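Local atomic coordinates of lysozyme (Penaeus vannamei, PDB entry 6UKC), a protein that probably hydrolyses the beta-1,4 linkages between N-acetylmuramic acid and N-acetylglucosamine in bacterial peptidoglycan, and those of chitodextrins, as a C-type lysozyme. Residues N29-I33 / Y111-Y117; G56-I60 / A90-A94; Y64-S68 / P78-L82. All coordinates share one frame; numbering follows the deposited sequence.

In the fold
From the N terminus the chain passes through helix 9-20 into helix 24-38, both in the alpha domain of the C-type lysozyme fold. Contact 1 joins helix 24-38 to residues 111-117 and so closes the longest loop, which takes in the small three-stranded sheet and helix 88-105. Within that span, contact 2 ties the turn between strands 53-55 and 60-61 to the start of helix 88-105. Contact 3 is enclosed in turn by contact 2, joining residues 64-68 to 78-82 by a disulfide in the long loop after the sheet. The three therefore nest without crossing. Contacts 1 and 2 meet where Trp-30 packs on Phe-58 and Ala-94; contacts 2 and 3 meet round Ile-60 and Leu-82.

Contact 1. Residues N29-I33 / Y111-Y117; sequences NWVCI and YSAWVAY
Ile-33, Tyr-111 and Trp-30 carry this contact in the alpha domain of the C-type lysozyme fold, joining helix 24-38 to the turn leading into helix 115-121; Trp-30, Tyr-111 and Trp-114 form an aromatic cluster and Ile-33 packs against it. Ile-33 works with both of its branches. With CG1 anti to the carbonyl carbon (chi1 -69°) and the chain extended beyond it (chi2 163°), CD1 comes to 3.5 Å from CD1 of Tyr-111, while CG2 sits over the face of the Trp-114 indole, 3.8 Å from the centroid of its five-membered ring. CG1 itself packs against CB of Tyr-117.

Tyr-111 uses an edge for Trp-30 and a face for Asn-29. The CE1 edge of its ring points into the face of Trp-30 in a T-shaped pair, with planes at 79°. One face of the phenol takes CB of Asn-29, and the Asn-29 amide lies stacked on it; ND2 of this amide is hydrogen-bonded to the backbone oxygen of Asp-25. Trp-30 in turn directs its own edge at the Trp-114 face in an offset edge-to-face arrangement. Trp-114, at the N-cap position of helix 115-121, also bonds through NE1 to the backbone oxygen of Phe-58. CZ3 of Trp-30 comes within 3.5 Å of CH2 of Trp-114.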
loop_
_atom_site.group_PDB
_atom_site.type_symbol
_atom_site.label_atom_id
_atom_site.label_comp_id
_atom_site.label_asym_id
_atom_site.label_seq_id
_atom_site.Cartn_x
_atom_site.Cartn_y
_atom_site.Cartn_z
ATOM N N ASN A 29 2.992 5.811 7.611
ATOM C CA ASN A 29 1.717 5.685 6.864
ATOM C C ASN A 29 1.721 4.364 6.080
ATOM O O ASN A 29 0.673 3.687 6.086
ATOM C CB ASN A 29 1.434 6.921 6.011
ATOM C CG ASN A 29 0.838 8.053 6.826
ATOM O OD1 ASN A 29 -0.226 7.891 7.398
ATOM N ND2 ASN A 29 1.539 9.174 6.942
ATOM N N TRP A 30 2.813 3.999 5.394
ATOM C CA TRP A 30 2.764 2.774 4.549
ATOM C C TRP A 30 2.716 1.541 5.467
ATOM O O TRP A 30 1.927 0.599 5.180
ATOM C CB TRP A 30 3.905 2.718 3.510
ATOM C CG TRP A 30 3.792 3.704 2.385
ATOM C CD1 TRP A 30 4.779 4.549 1.957
ATOM C CD2 TRP A 30 2.667 3.925 1.498
ATOM N NE1 TRP A 30 4.345 5.300 0.892
ATOM C CE2 TRP A 30 3.052 4.944 0.587
ATOM C CE3 TRP A 30 1.378 3.385 1.384
ATOM C CZ2 TRP A 30 2.203 5.425 -0.407
ATOM C CZ3 TRP A 30 0.528 3.873 0.413
ATOM C CH2 TRP A 30 0.941 4.868 -0.479
ATOM N N VAL A 31 3.486 1.535 6.558
ATOM C CA VAL A 31 3.479 0.385 7.518
ATOM C C VAL A 31 2.043 0.149 8.034
ATOM O O VAL A 31 1.539 -1.036 8.026
ATOM C CB VAL A 31 4.473 0.639 8.664
ATOM C CG1 VAL A 31 4.314 -0.357 9.798
ATOM C CG2 VAL A 31 5.917 0.655 8.160
ATOM N N CYS A 32 1.393 1.217 8.496
ATOM C CA CYS A 32 0.028 1.148 9.073
ATOM C C CYS A 32 -0.935 0.580 8.015
ATOM O O CYS A 32 -1.734 -0.371 8.363
ATOM C CB CYS A 32 -0.452 2.503 9.566
ATOM S SG CYS A 32 -1.988 2.368 10.510
ATOM N N ILE A 33 -0.884 1.143 6.795
ATOM C CA ILE A 33 -1.782 0.735 5.677
ATOM C C ILE A 33 -1.533 -0.741 5.372
ATOM O O ILE A 33 -2.551 -1.478 5.326
ATOM C CB ILE A 33 -1.641 1.640 4.444
ATOM C CG1 ILE A 33 -2.203 3.029 4.753
ATOM C CG2 ILE A 33 -2.324 1.017 3.228
ATOM C CD1 ILE A 33 -1.757 4.088 3.777
ATOM N N TYR A 111 -3.814 9.341 1.147
ATOM C CA TYR A 111 -3.946 7.956 1.672
ATOM C C TYR A 111 -5.416 7.560 1.847
ATOM O O TYR A 111 -5.652 6.375 2.116
ATOM C CB TYR A 111 -3.179 7.799 2.977
ATOM C CG TYR A 111 -1.696 8.016 2.863
ATOM C CD1 TYR A 111 -0.873 7.073 2.268
ATOM C CD2 TYR A 111 -1.096 9.128 3.425
ATOM C CE1 TYR A 111 0.502 7.246 2.194
ATOM C CE2 TYR A 111 0.277 9.315 3.356
ATOM C CZ TYR A 111 1.083 8.371 2.742
ATOM O OH TYR A 111 2.444 8.555 2.706
ATOM N N SER A 112 -6.358 8.493 1.679
ATOM C CA SER A 112 -7.810 8.256 1.890
ATOM C C SER A 112 -8.364 7.299 0.822
ATOM O O SER A 112 -9.503 6.859 0.988
ATOM C CB SER A 112 -8.587 9.544 1.981
ATOM O OG SER A 112 -8.699 10.184 0.723
ATOM N N ALA A 113 -7.561 6.912 -0.181
ATOM C CA ALA A 113 -7.887 5.886 -1.206
ATOM C C ALA A 113 -7.942 4.488 -0.574
ATOM O O ALA A 113 -8.538 3.583 -1.200
ATOM C CB ALA A 113 -6.884 5.922 -2.328
ATOM N N TRP A 114 -7.374 4.317 0.625
ATOM C CA TRP A 114 -7.325 3.015 1.350
ATOM C C TRP A 114 -8.369 2.968 2.470
ATOM O O TRP A 114 -8.334 3.850 3.355
ATOM C CB TRP A 114 -5.924 2.771 1.907
ATOM C CG TRP A 114 -4.960 2.283 0.876
ATOM C CD1 TRP A 114 -4.726 0.981 0.537
ATOM C CD2 TRP A 114 -4.100 3.081 0.049
ATOM N NE1 TRP A 114 -3.786 0.919 -0.450
ATOM C CE2 TRP A 114 -3.368 2.187 -0.755
ATOM C CE3 TRP A 114 -3.848 4.450 -0.069
ATOM C CZ2 TRP A 114 -2.426 2.625 -1.682
ATOM C CZ3 TRP A 114 -2.917 4.879 -0.983
ATOM C CH2 TRP A 114 -2.213 3.976 -1.774
ATOM N N VAL A 115 -9.209 1.926 2.452
ATOM C CA VAL A 115 -10.230 1.644 3.499
ATOM C C VAL A 115 -9.499 1.496 4.840
ATOM O O VAL A 115 -9.943 2.124 5.807
ATOM C CB VAL A 115 -11.097 0.426 3.129
ATOM C CG1 VAL A 115 -12.178 0.150 4.159
ATOM C CG2 VAL A 115 -11.745 0.601 1.764
ATOM N N ALA A 116 -8.372 0.777 4.896
ATOM C CA ALA A 116 -7.616 0.572 6.160
ATOM C C ALA A 116 -7.113 1.917 6.696
ATOM O O ALA A 116 -7.061 2.084 7.941
ATOM C CB ALA A 116 -6.471 -0.403 5.978
ATOM N N TYR A 117 -6.735 2.838 5.805
ATOM C CA TYR A 117 -6.190 4.159 6.213
ATOM C C TYR A 117 -7.301 4.932 6.930
ATOM O O TYR A 117 -7.048 5.473 8.012
ATOM C CB TYR A 117 -5.595 4.964 5.052
ATOM C CG TYR A 117 -5.196 6.355 5.482
ATOM C CD1 TYR A 117 -4.010 6.585 6.162
ATOM C CD2 TYR A 117 -6.050 7.431 5.290
ATOM C CE1 TYR A 117 -3.663 7.849 6.604
ATOM C CE2 TYR A 117 -5.718 8.703 5.717
ATOM C CZ TYR A 117 -4.519 8.913 6.379
ATOM O OH TYR A 117 -4.190 10.166 6.791
#

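Contact 2. Residues G56-I60 / A90-A94; sequences GIFQI and ALRCA
The turn that links strands 53-55 and 60-61 of the small antiparallel sheet packs here on the first turns of helix 88-105, through Phe-58 and Ile-60 on one side and Ala-90 and Ala-94 on the other. The Phe-58 side chain leaves the turn toward the helix, and its ring meets it by the CD2-CE2 rim. CD2 lies 3.7 Å from CB of Ala-94 and 4.1 Å from CB of Ala-90, so the ring reaches two small residues one helical turn apart. The backbone oxygen of Ala-90 faces the ring edge, near its plane, and already accepts the helical bond from the N of Ala-94. CE2 comes near CA of Leu-91, which approaches the ring obliquely. From the turn itself, CG2 of Ile-57 lies over one face of the Phe-58 ring and also approaches CB of Ala-90.

The backbone of 56-59 forms a type I beta turn whose last residue, Gln-59, is also the first of a G1 beta bulge, Gln-59 and Ile-60 both facing Tyr-55. Gly-56 O is gripped twice, by the N of Gln-59 and by its side-chain NE2 at 2.8 Å, the latter approaching in the carbonyl plane on a lone pair (N-H...O 162°). OE1 of the same amide bonds to Asn-46, which fixes its rotation.

At the second residue of the bulge, Ile-60 keeps CG1 beside its backbone N (chi1 -67°) and stretches out from there (chi2 154°), which leaves CD1 3.9 Å from the backbone oxygen of Ala-90. Both CD1 and CG2 lie 4.2 Å from SG of Cys-93, the sulfur joined to Cys-75.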
loop_
_atom_site.group_PDB
_atom_site.type_symbol
_atom_site.label_atom_id
_atom_site.label_comp_id
_atom_site.label_asym_id
_atom_site.label_seq_id
_atom_site.Cartn_x
_atom_site.Cartn_y
_atom_site.Cartn_z
ATOM N N GLY A 56 -1.814 -7.816 -3.500
ATOM C CA GLY A 56 -0.543 -7.597 -2.786
ATOM C C GLY A 56 -0.709 -6.937 -1.427
ATOM O O GLY A 56 -1.830 -6.826 -0.933
ATOM N N ILE A 57 0.413 -6.485 -0.880
ATOM C CA ILE A 57 0.585 -5.885 0.471
ATOM C C ILE A 57 -0.249 -4.596 0.612
ATOM O O ILE A 57 -0.604 -4.272 1.789
ATOM C CB ILE A 57 2.086 -5.644 0.724
ATOM C CG1 ILE A 57 2.372 -5.345 2.197
ATOM C CG2 ILE A 57 2.645 -4.557 -0.196
ATOM C CD1 ILE A 57 3.779 -5.644 2.598
ATOM N N PHE A 58 -0.568 -3.900 -0.499
ATOM C CA PHE A 58 -1.347 -2.622 -0.502
ATOM C C PHE A 58 -2.736 -2.839 -1.114
ATOM O O PHE A 58 -3.471 -1.831 -1.291
ATOM C CB PHE A 58 -0.584 -1.489 -1.203
ATOM C CG PHE A 58 0.703 -1.069 -0.530
ATOM C CD1 PHE A 58 0.737 -0.756 0.820
ATOM C CD2 PHE A 58 1.862 -0.892 -1.252
ATOM C CE1 PHE A 58 1.897 -0.328 1.438
ATOM C CE2 PHE A 58 3.033 -0.462 -0.635
ATOM C CZ PHE A 58 3.053 -0.192 0.713
ATOM N N GLN A 59 -3.089 -4.102 -1.413
ATOM C CA GLN A 59 -4.446 -4.513 -1.845
ATOM C C GLN A 59 -4.946 -3.503 -2.877
ATOM O O GLN A 59 -6.007 -2.918 -2.681
ATOM C CB GLN A 59 -5.334 -4.642 -0.604
ATOM C CG GLN A 59 -4.991 -5.872 0.223
ATOM C CD GLN A 59 -5.394 -7.081 -0.573
ATOM O OE1 GLN A 59 -6.591 -7.310 -0.776
ATOM N NE2 GLN A 59 -4.402 -7.826 -1.060
ATOM N N ILE A 60 -4.174 -3.317 -3.943
ATOM C CA ILE A 60 -4.481 -2.381 -5.053
ATOM C C ILE A 60 -5.440 -3.079 -6.017
ATOM O O ILE A 60 -5.172 -4.271 -6.378
ATOM C CB ILE A 60 -3.180 -1.942 -5.744
ATOM C CG1 ILE A 60 -2.312 -1.093 -4.812
ATOM C CG2 ILE A 60 -3.508 -1.221 -7.038
ATOM C CD1 ILE A 60 -0.856 -1.128 -5.115
ATOM N N ALA A 90 4.737 -2.347 -6.267
ATOM C CA ALA A 90 3.661 -2.122 -5.274
ATOM C C ALA A 90 3.805 -0.699 -4.741
ATOM O O ALA A 90 2.826 0.071 -4.831
ATOM C CB ALA A 90 3.708 -3.147 -4.160
ATOM N N LEU A 91 5.017 -0.343 -4.308
ATOM C CA LEU A 91 5.295 0.990 -3.729
ATOM C C LEU A 91 5.116 2.044 -4.831
ATOM O O LEU A 91 4.328 3.022 -4.609
ATOM C CB LEU A 91 6.700 0.954 -3.127
ATOM C CG LEU A 91 7.204 2.250 -2.488
ATOM C CD1 LEU A 91 6.242 2.776 -1.420
ATOM C CD2 LEU A 91 8.582 2.031 -1.903
ATOM N N ARG A 92 5.763 1.842 -5.994
ATOM C CA ARG A 92 5.669 2.818 -7.105
ATOM C C ARG A 92 4.177 3.092 -7.367
ATOM O O ARG A 92 3.781 4.286 -7.426
ATOM C CB ARG A 92 6.440 2.321 -8.326
ATOM C CG ARG A 92 6.573 3.351 -9.441
ATOM C CD ARG A 92 7.460 2.840 -10.575
ATOM N NE ARG A 92 8.844 2.772 -10.114
ATOM C CZ ARG A 92 9.657 1.716 -10.226
ATOM N NH1 ARG A 92 9.270 0.621 -10.859
ATOM N NH2 ARG A 92 10.888 1.775 -9.751
ATOM N N CYS A 93 3.351 2.039 -7.423
ATOM C CA CYS A 93 1.917 2.177 -7.782
ATOM C C CYS A 93 1.121 2.804 -6.619
ATOM O O CYS A 93 0.201 3.664 -6.880
ATOM C CB CYS A 93 1.331 0.844 -8.220
ATOM S SG CYS A 93 -0.404 0.965 -8.717
ATOM N N ALA A 94 1.442 2.445 -5.374
ATOM C CA ALA A 94 0.794 3.068 -4.190
ATOM C C ALA A 94 1.099 4.577 -4.206
ATOM O O ALA A 94 0.175 5.380 -4.008
ATOM C CB ALA A 94 1.215 2.384 -2.897
#

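Contact 3. Residues Y64-S68 / P78-L82; sequences YWCGS and PCSDL
Cys-66 and Cys-79 are joined by a disulfide, one of the cross-links of the C-type lysozyme fold, which staples together two parts of the long loop between the sheet and helix 88-105. The SG atoms are 2.1 Å apart and the bridge has a chi3 of 95°, close to the relaxed right angle. Cys-66 holds its sulfur between the backbone N and the carbonyl carbon (chi1 58°), turned toward Cys-79, whose own SG is anti to its carbonyl carbon.

Apolar contact adds to the covalent link. A single methyl of Leu-82, CD1, packs 3.9 Å from CB of Cys-66.

The two backbones run close together at the bridge, with CA of Cys-66 4.9 Å from CA of Cys-79 and CA of Gly-67 4.5 Å from CA of Pro-78. The backbone also comes near the sulfurs: N of Gly-67 is 3.5 Å from SG of Cys-79, a contact without a hydrogen bond.

The segment 79-82 is a short 3-10 turn, with the N of Leu-82 bonded to the backbone oxygen of Cys-79. Around the bridge, both cysteines touch Tyr-55 of strand 53-55, while Leu-82 leans on Ile-60 of strand 60-61 and on Glu-89 and Cys-93 of helix 88-105.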
loop_
_atom_site.group_PDB
_atom_site.type_symbol
_atom_site.label_atom_id
_atom_site.label_comp_id
_atom_site.label_asym_id
_atom_site.label_seq_id
_atom_site.Cartn_x
_atom_site.Cartn_y
_atom_site.Cartn_z
ATOM N N TYR A 64 -8.979 0.110 -11.586
ATOM C CA TYR A 64 -8.378 1.438 -11.934
ATOM C C TYR A 64 -6.857 1.372 -12.154
ATOM O O TYR A 64 -6.331 2.106 -13.000
ATOM C CB TYR A 64 -8.686 2.459 -10.828
ATOM C CG TYR A 64 -10.128 2.461 -10.383
ATOM C CD1 TYR A 64 -11.129 2.990 -11.195
ATOM C CD2 TYR A 64 -10.502 1.882 -9.176
ATOM C CE1 TYR A 64 -12.460 2.970 -10.805
ATOM C CE2 TYR A 64 -11.832 1.855 -8.772
ATOM C CZ TYR A 64 -12.809 2.401 -9.589
ATOM O OH TYR A 64 -14.109 2.384 -9.194
ATOM N N TRP A 65 -6.147 0.543 -11.397
ATOM C CA TRP A 65 -4.730 0.782 -11.022
ATOM C C TRP A 65 -3.783 -0.152 -11.769
ATOM O O TRP A 65 -2.747 0.341 -12.264
ATOM C CB TRP A 65 -4.555 0.673 -9.502
ATOM C CG TRP A 65 -5.414 1.645 -8.748
ATOM C CD1 TRP A 65 -6.415 1.340 -7.875
ATOM C CD2 TRP A 65 -5.398 3.083 -8.837
ATOM N NE1 TRP A 65 -6.988 2.483 -7.381
ATOM C CE2 TRP A 65 -6.389 3.568 -7.960
ATOM C CE3 TRP A 65 -4.639 4.007 -9.553
ATOM C CZ2 TRP A 65 -6.658 4.925 -7.807
ATOM C CZ3 TRP A 65 -4.881 5.349 -9.376
ATOM C CH2 TRP A 65 -5.880 5.801 -8.525
ATOM N N CYS A 66 -4.121 -1.434 -11.887
ATOM C CA CYS A 66 -3.302 -2.421 -12.645
ATOM C C CYS A 66 -4.178 -3.240 -13.603
ATOM O O CYS A 66 -5.417 -3.255 -13.413
ATOM C CB CYS A 66 -2.575 -3.348 -11.687
ATOM S SG CYS A 66 -3.746 -4.212 -10.621
ATOM N N GLY A 67 -3.530 -3.902 -14.573
ATOM C CA GLY A 67 -4.125 -4.980 -15.382
ATOM C C GLY A 67 -4.752 -4.453 -16.662
ATOM O O GLY A 67 -5.814 -3.830 -16.554
ATOM N N SER A 68 -4.120 -4.706 -17.818
ATOM C CA SER A 68 -4.583 -4.375 -19.202
ATOM C C SER A 68 -6.012 -4.878 -19.474
ATOM O O SER A 68 -6.780 -4.153 -20.133
ATOM C CB SER A 68 -3.642 -4.968 -20.227
ATOM O OG SER A 68 -2.483 -4.165 -20.369
ATOM N N PRO A 78 0.887 -4.996 -15.066
ATOM C CA PRO A 78 0.158 -6.209 -14.714
ATOM C C PRO A 78 0.029 -6.351 -13.178
ATOM O O PRO A 78 1.042 -6.211 -12.451
ATOM C CB PRO A 78 0.975 -7.383 -15.298
ATOM C CG PRO A 78 2.309 -6.803 -15.719
ATOM C CD PRO A 78 2.173 -5.292 -15.719
ATOM N N CYS A 79 -1.188 -6.666 -12.717
ATOM C CA CYS A 79 -1.536 -6.768 -11.279
ATOM C C CYS A 79 -0.600 -7.764 -10.587
ATOM O O CYS A 79 -0.215 -7.479 -9.453
ATOM C CB CYS A 79 -3.003 -7.134 -11.086
ATOM S SG CYS A 79 -4.156 -5.890 -11.732
ATOM N N SER A 80 -0.178 -8.832 -11.270
ATOM C CA SER A 80 0.783 -9.853 -10.749
ATOM C C SER A 80 2.046 -9.154 -10.224
ATOM O O SER A 80 2.576 -9.603 -9.171
ATOM C CB SER A 80 1.134 -10.920 -11.779
ATOM O OG SER A 80 1.656 -10.326 -12.960
ATOM N N ASP A 81 2.456 -8.050 -10.862
ATOM C CA ASP A 81 3.689 -7.318 -10.470
ATOM C C ASP A 81 3.520 -6.699 -9.072
ATOM O O ASP A 81 4.537 -6.384 -8.428
ATOM C CB ASP A 81 4.069 -6.279 -11.528
ATOM C CG ASP A 81 4.769 -6.858 -12.755
ATOM O OD1 ASP A 81 5.305 -7.957 -12.662
ATOM O OD2 ASP A 81 4.760 -6.201 -13.791
ATOM N N LEU A 82 2.281 -6.513 -8.624
ATOM C CA LEU A 82 1.944 -5.949 -7.291
ATOM C C LEU A 82 1.817 -7.079 -6.272
ATOM O O LEU A 82 1.538 -6.761 -5.102
ATOM C CB LEU A 82 0.646 -5.151 -7.414
ATOM C CG LEU A 82 0.682 -4.059 -8.479
ATOM C CD1 LEU A 82 -0.517 -3.139 -8.330
ATOM C CD2 LEU A 82 1.996 -3.270 -8.423
#